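Local coordinates for cellulase, glycosyl hydrolase family 5, TPS linker, domain X (Spirochaeta thermophila, PDB 5E9P), which binds cellulose and xylan as a small type A carbohydrate-binding module of family 64, probably helping the attached family 5 glycosyl hydrolase stay on its substrate, at residues A[43-48]-A[72-77]; A[5-10]-A[19-24]. One frame throughout, in Å; residues are numbered along the deposited sequence.

Contact 1: residues A[43-48]-A[72-77]; sequences DLLEIN and IHYKSG
His73 and Glu46, facing residues on neighbouring antiparallel strands, are tied together by their side chains: His73 ND1 donates to Glu46 OE2 over 2.7 Å in a nearly straight bond. The carboxylate oxygen lies in the plane of the imidazole, at its edge, and is met on its anti side, somewhat out of the carboxylate plane, with the carboxylate turned 45° from the ring. Glu46 gets there by taking the crowded position at chi1 (57°), CG between backbone N and carbonyl carbon, with an extended chain beyond; this lays Glu46 CG alongside His73 CB, 3.7 Å away. On its other nitrogen the ring bonds Glu18, so its rotation is fixed through both nitrogens; two carboxylates would probably favour the imidazolium form. Leu44 slants across beside it, Leu44 CD2 coming within 3.6 Å of His73 ND1.

The backbones pair in antiparallel fashion until Asp43 and Leu44 both turn to Lys75, a classic beta bulge. Lys75 O takes two donors, Asp43 N at 2.8 Å and Leu44 N at 3.1 Å, the latter on a lone pair; the former bond is more bent, its N-H...O angle being 131°.

In this jelly-roll domain the opposite face of the pair, made by Leu45, Ile47, Ile72 and Tyr74, turns inward against strands 36-40 and 82-85 of the second sheet. Leu45 and Ile72 run side by side, Leu45 CD1 3.7 Å from Ile72 CG2. The same methyl meets the edge of the neighbouring phenol, Leu45 CD1 lying 4.0 Å from Tyr74 CD2 near the ring plane, while the hydroxyl of Tyr74 is bonded to Gly15 O. Farther along, Ile47 lies beside Ile72, both pointing into the layer between the sheets.

Contact 2: residues A[5-10]-A[19-24]; sequences TEIALP and YYWKTD
Lys22 O is held by two neighbours in sequence: Ile7 N donates to it over 2.9 Å, nearly along the C=O axis, and the CA-H of Glu6 adds a weaker contact, Glu6 CA lying 3.2 Å from Lys22 O. One register earlier Thr5 spans two residues of the partner strand. Thr5 N bonds Tyr20 O at 2.9 Å, and Thr5 O receives Lys22 N.

Such straddling is the signature of parallel pairing, here confined to strand 5-6, which runs along the margin of an otherwise antiparallel jelly-roll sheet. Past it the chain swings off, and Ile7 reaches Trp21, slanting across that side chain. Its first torsion (chi1 63°) leaves CG2 anti to the carbonyl carbon, where Ile7 CG2 comes within 3.7 Å of Trp21 CD1, while the CG1 branch carries Ile7 CD1 to 3.8 Å from Trp21 CB. Phe11 meets the same indole edge-to-face.

On the other face Glu6 and Lys22 share Tyr69: Glu6 OE2 bonds its hydroxyl, and Lys22 makes a cation-pi contact with its ring. A water near Glu6 OE2 and Ile7 O accepts from Asp24 N at 3.2 Å, bridging the diverging ends.

Contacts 1 and 2 are two seams of one mixed sheet, with centres about 13 Å apart, and the seam between strands 17-23 and 70-76 joins them. There Ile72 N probably bonds Trp21 O at 2.8 Å, and Tyr19 N probably bonds Tyr74 O at 2.9 Å. The continuity extends to both faces. Toward the second sheet, Tyr74 CB packs 3.6 Å from Trp21 CZ3, and Ile7 of contact 2 also reaches Ile72 of contact 1; on the reverse, the rings of Tyr20 and His73 stack. Parallel pairing at one side and antiparallel at the other thus belong to a single layer of the domain that, as a type A module, binds cellulose.

Contact 1: residues A[43-48]-A[72-77]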
loop_
_atom_site.group_PDB
_atom_site.type_symbol
_atom_site.label_atom_id
_atom_site.label_comp_id
_atom_site.label_asym_id
_atom_site.label_seq_id
_atom_site.Cartn_x
_atom_site.Cartn_y
_atom_site.Cartn_z
ATOM N N ASP A 43 11.839 -1.749 3.715
ATOM C CA ASP A 43 12.011 -1.469 5.141
ATOM C C ASP A 43 10.691 -1.223 5.824
ATOM O O ASP A 43 10.559 -1.520 7.024
ATOM C CB ASP A 43 12.920 -0.234 5.336
ATOM C CG ASP A 43 14.388 -0.494 4.861
ATOM O OD1 ASP A 43 14.810 -1.618 5.044
ATOM O OD2 ASP A 43 15.027 0.515 4.434
ATOM N N LEU A 44 9.720 -0.666 5.131
ATOM C CA LEU A 44 8.383 -0.387 5.700
ATOM C C LEU A 44 7.374 -0.300 4.606
ATOM O O LEU A 44 7.605 0.340 3.580
ATOM C CB LEU A 44 8.418 0.924 6.463
ATOM C CG LEU A 44 7.153 1.359 7.158
ATOM C CD1 LEU A 44 6.764 0.400 8.267
ATOM C CD2 LEU A 44 7.285 2.767 7.705
ATOM N N LEU A 45 6.207 -0.919 4.887
ATOM C CA LEU A 45 4.978 -0.600 4.142
ATOM C C LEU A 45 3.882 -0.575 5.203
ATOM O O LEU A 45 3.501 -1.637 5.683
ATOM C CB LEU A 45 4.651 -1.589 3.048
ATOM C CG LEU A 45 3.538 -1.082 2.091
ATOM C CD1 LEU A 45 4.021 0.038 1.209
ATOM C CD2 LEU A 45 3.017 -2.232 1.262
ATOM N N GLU A 46 3.446 0.634 5.571
ATOM C CA GLU A 46 2.362 0.725 6.538
ATOM C C GLU A 46 1.162 1.344 5.868
ATOM O O GLU A 46 1.317 2.303 5.084
ATOM C CB GLU A 46 2.778 1.385 7.813
ATOM C CG GLU A 46 3.317 2.724 7.641
ATOM C CD GLU A 46 3.803 3.449 8.918
ATOM O OE1 GLU A 46 3.678 2.876 10.008
ATOM O OE2 GLU A 46 4.243 4.646 8.797
ATOM N N ILE A 47 0.004 0.798 6.137
ATOM C CA ILE A 47 -1.230 1.247 5.514
ATOM C C ILE A 47 -2.229 1.504 6.636
ATOM O O ILE A 47 -2.568 0.588 7.383
ATOM C CB ILE A 47 -1.775 0.270 4.449
ATOM C CG1 ILE A 47 -0.675 -0.061 3.441
ATOM C CG2 ILE A 47 -2.995 0.923 3.818
ATOM C CD1 ILE A 47 -1.082 -1.118 2.423
ATOM N N ASN A 48 -2.686 2.749 6.735
ATOM C CA ASN A 48 -3.653 3.095 7.762
ATOM C C ASN A 48 -3.233 2.617 9.144
ATOM O O ASN A 48 -4.053 2.180 9.935
ATOM C CB ASN A 48 -5.070 2.682 7.404
ATOM C CG ASN A 48 -5.606 3.518 6.262
ATOM O OD1 ASN A 48 -4.989 4.516 5.877
ATOM N ND2 ASN A 48 -6.777 3.153 5.732
ATOM N N ILE A 72 -0.707 5.050 2.440
ATOM C CA ILE A 72 0.339 4.045 2.245
ATOM C C ILE A 72 1.686 4.758 2.373
ATOM O O ILE A 72 2.004 5.667 1.630
ATOM C CB ILE A 72 0.207 3.445 0.842
ATOM C CG1 ILE A 72 -1.191 2.857 0.584
ATOM C CG2 ILE A 72 1.304 2.420 0.594
ATOM C CD1 ILE A 72 -1.657 3.067 -0.809
ATOM N N HIS A 73 2.474 4.300 3.383
ATOM C CA HIS A 73 3.785 4.851 3.600
ATOM C C HIS A 73 4.803 3.761 3.304
ATOM O O HIS A 73 4.816 2.725 3.969
ATOM C CB HIS A 73 3.876 5.356 5.051
ATOM C CG HIS A 73 5.209 5.823 5.445
ATOM N ND1 HIS A 73 5.596 5.781 6.756
ATOM C CD2 HIS A 73 6.266 6.325 4.780
ATOM C CE1 HIS A 73 6.828 6.252 6.883
ATOM N NE2 HIS A 73 7.240 6.646 5.699
ATOM N N TYR A 74 5.610 4.005 2.287
ATOM C CA TYR A 74 6.585 3.066 1.731
ATOM C C TYR A 74 7.977 3.556 2.045
ATOM O O TYR A 74 8.321 4.731 1.837
ATOM C CB TYR A 74 6.386 3.063 0.206
ATOM C CG TYR A 74 7.357 2.318 -0.677
ATOM C CD1 TYR A 74 8.640 2.785 -0.964
ATOM C CD2 TYR A 74 6.968 1.153 -1.333
ATOM C CE1 TYR A 74 9.462 2.168 -1.843
ATOM C CE2 TYR A 74 7.818 0.530 -2.232
ATOM C CZ TYR A 74 9.053 1.030 -2.496
ATOM O OH TYR A 74 9.845 0.322 -3.393
ATOM N N LYS A 75 8.865 2.625 2.457
ATOM C CA LYS A 75 10.292 2.909 2.539
ATOM C C LYS A 75 11.077 1.735 2.040
ATOM O O LYS A 75 10.905 0.608 2.514
ATOM C CB LYS A 75 10.715 3.152 3.996
ATOM C CG LYS A 75 10.129 4.323 4.730
ATOM C CD LYS A 75 10.526 4.530 6.135
ATOM C CE LYS A 75 11.953 4.997 6.265
ATOM N NZ LYS A 75 12.239 5.219 7.766
ATOM N N SER A 76 11.994 1.993 1.092
ATOM C CA SER A 76 12.933 1.031 0.597
ATOM C C SER A 76 14.335 1.630 0.600
ATOM O O SER A 76 14.532 2.715 0.080
ATOM C CB SER A 76 12.635 0.592 -0.851
ATOM O OG SER A 76 13.598 -0.353 -1.245
ATOM N N GLY A 77 15.295 0.866 1.054
ATOM C CA GLY A 77 16.684 1.208 0.970
ATOM C C GLY A 77 17.439 0.641 -0.159
ATOM O O GLY A 77 18.639 0.904 -0.322
#

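Contact 2: residues A[5-10]-A[19-24]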
loop_
_atom_site.group_PDB
_atom_site.type_symbol
_atom_site.label_atom_id
_atom_site.label_comp_id
_atom_site.label_asym_id
_atom_site.label_seq_id
_atom_site.Cartn_x
_atom_site.Cartn_y
_atom_site.Cartn_z
ATOM N N THR A 5 0.661 12.001 -1.910
ATOM C CA THR A 5 0.297 12.144 -3.288
ATOM C C THR A 5 -0.755 11.119 -3.603
ATOM O O THR A 5 -0.615 9.922 -3.228
ATOM C CB THR A 5 1.618 11.845 -4.222
ATOM O OG1 THR A 5 2.571 12.896 -3.921
ATOM C CG2 THR A 5 1.277 11.839 -5.580
ATOM N N GLU A 6 -1.792 11.503 -4.305
ATOM C CA GLU A 6 -2.859 10.604 -4.654
ATOM C C GLU A 6 -2.401 9.669 -5.789
ATOM O O GLU A 6 -1.674 10.102 -6.683
ATOM C CB GLU A 6 -4.090 11.388 -5.024
ATOM C CG GLU A 6 -5.323 10.515 -5.096
ATOM C CD GLU A 6 -6.651 11.213 -4.873
ATOM O OE1 GLU A 6 -6.639 12.469 -4.700
ATOM O OE2 GLU A 6 -7.669 10.557 -4.936
ATOM N N ILE A 7 -2.848 8.413 -5.700
ATOM C CA ILE A 7 -2.567 7.400 -6.702
ATOM C C ILE A 7 -3.853 6.727 -7.129
ATOM O O ILE A 7 -4.857 6.723 -6.388
ATOM C CB ILE A 7 -1.528 6.354 -6.215
ATOM C CG1 ILE A 7 -2.051 5.552 -4.996
ATOM C CG2 ILE A 7 -0.210 7.016 -5.925
ATOM C CD1 ILE A 7 -1.262 4.296 -4.677
ATOM N N ALA A 8 -3.798 6.110 -8.300
ATOM C CA ALA A 8 -4.836 5.252 -8.845
ATOM C C ALA A 8 -4.424 3.788 -8.724
ATOM O O ALA A 8 -3.241 3.480 -8.681
ATOM C CB ALA A 8 -5.099 5.575 -10.300
ATOM N N LEU A 9 -5.453 2.922 -8.694
ATOM C CA LEU A 9 -5.217 1.476 -8.716
ATOM C C LEU A 9 -5.725 0.940 -10.030
ATOM O O LEU A 9 -6.745 1.424 -10.541
ATOM C CB LEU A 9 -5.949 0.776 -7.572
ATOM C CG LEU A 9 -5.571 1.337 -6.175
ATOM C CD1 LEU A 9 -6.270 0.484 -5.111
ATOM C CD2 LEU A 9 -4.091 1.367 -5.976
ATOM N N PRO A 10 -5.063 -0.083 -10.614
ATOM C CA PRO A 10 -3.877 -0.743 -10.068
ATOM C C PRO A 10 -2.639 0.093 -10.054
ATOM O O PRO A 10 -2.470 0.983 -10.894
ATOM C CB PRO A 10 -3.703 -1.949 -11.000
ATOM C CG PRO A 10 -4.359 -1.522 -12.255
ATOM C CD PRO A 10 -5.509 -0.704 -11.889
ATOM N N TYR A 19 8.098 7.139 0.290
ATOM C CA TYR A 19 6.969 7.745 -0.401
ATOM C C TYR A 19 5.714 7.624 0.470
ATOM O O TYR A 19 5.557 6.736 1.264
ATOM C CB TYR A 19 6.740 7.078 -1.763
ATOM C CG TYR A 19 7.995 7.053 -2.603
ATOM C CD1 TYR A 19 8.461 8.231 -3.209
ATOM C CD2 TYR A 19 8.735 5.909 -2.800
ATOM C CE1 TYR A 19 9.659 8.233 -3.878
ATOM C CE2 TYR A 19 9.947 5.921 -3.453
ATOM C CZ TYR A 19 10.386 7.083 -4.017
ATOM O OH TYR A 19 11.630 7.122 -4.660
ATOM N N TYR A 20 4.820 8.584 0.197
ATOM C CA TYR A 20 3.528 8.692 0.868
ATOM C C TYR A 20 2.462 8.794 -0.239
ATOM O O TYR A 20 2.353 9.828 -0.899
ATOM C CB TYR A 20 3.497 9.936 1.760
ATOM C CG TYR A 20 4.514 9.925 2.860
ATOM C CD1 TYR A 20 5.758 10.416 2.725
ATOM C CD2 TYR A 20 4.197 9.422 4.125
ATOM C CE1 TYR A 20 6.711 10.453 3.819
ATOM C CE2 TYR A 20 5.000 9.446 5.222
ATOM C CZ TYR A 20 6.276 9.921 5.027
ATOM O OH TYR A 20 7.192 10.013 6.087
ATOM N N TRP A 21 1.701 7.709 -0.393
ATOM C CA TRP A 21 0.676 7.598 -1.430
ATOM C C TRP A 21 -0.679 7.413 -0.773
ATOM O O TRP A 21 -0.790 6.648 0.174
ATOM C CB TRP A 21 0.947 6.417 -2.350
ATOM C CG TRP A 21 2.271 6.435 -3.049
ATOM C CD1 TRP A 21 2.797 7.421 -3.817
ATOM C CD2 TRP A 21 3.222 5.377 -3.085
ATOM N NE1 TRP A 21 4.020 7.019 -4.329
ATOM C CE2 TRP A 21 4.283 5.771 -3.894
ATOM C CE3 TRP A 21 3.289 4.113 -2.503
ATOM C CZ2 TRP A 21 5.414 4.923 -4.132
ATOM C CZ3 TRP A 21 4.366 3.306 -2.753
ATOM C CH2 TRP A 21 5.394 3.698 -3.532
ATOM N N LYS A 22 -1.729 8.034 -1.322
ATOM C CA LYS A 22 -3.070 7.824 -0.794
ATOM C C LYS A 22 -4.026 7.502 -1.908
ATOM O O LYS A 22 -3.861 8.000 -3.057
ATOM C CB LYS A 22 -3.538 8.994 0.025
ATOM C CG LYS A 22 -3.796 10.240 -0.775
ATOM C CD LYS A 22 -4.308 11.390 0.122
ATOM C CE LYS A 22 -4.537 12.602 -0.734
ATOM N NZ LYS A 22 -5.097 13.732 0.071
ATOM N N THR A 23 -5.046 6.699 -1.617
ATOM C CA THR A 23 -6.065 6.374 -2.604
ATOM C C THR A 23 -7.353 6.076 -1.870
ATOM O O THR A 23 -7.339 5.608 -0.737
ATOM C CB THR A 23 -5.632 5.125 -3.431
ATOM O OG1 THR A 23 -6.575 4.834 -4.432
ATOM C CG2 THR A 23 -5.382 3.915 -2.619
ATOM N N ASP A 24 -8.467 6.262 -2.561
ATOM C CA ASP A 24 -9.739 5.845 -2.062
ATOM C C ASP A 24 -10.298 4.638 -2.842
ATOM O O ASP A 24 -11.494 4.346 -2.720
ATOM C CB ASP A 24 -10.767 7.005 -2.021
ATOM C CG ASP A 24 -11.117 7.510 -3.452
ATOM O OD1 ASP A 24 -10.651 6.968 -4.429
ATOM O OD2 ASP A 24 -11.867 8.500 -3.539
HETATM O O HOH W 1 3.999 12.717 -1.647
HETATM O O HOH W 2 -7.503 7.800 -5.225
#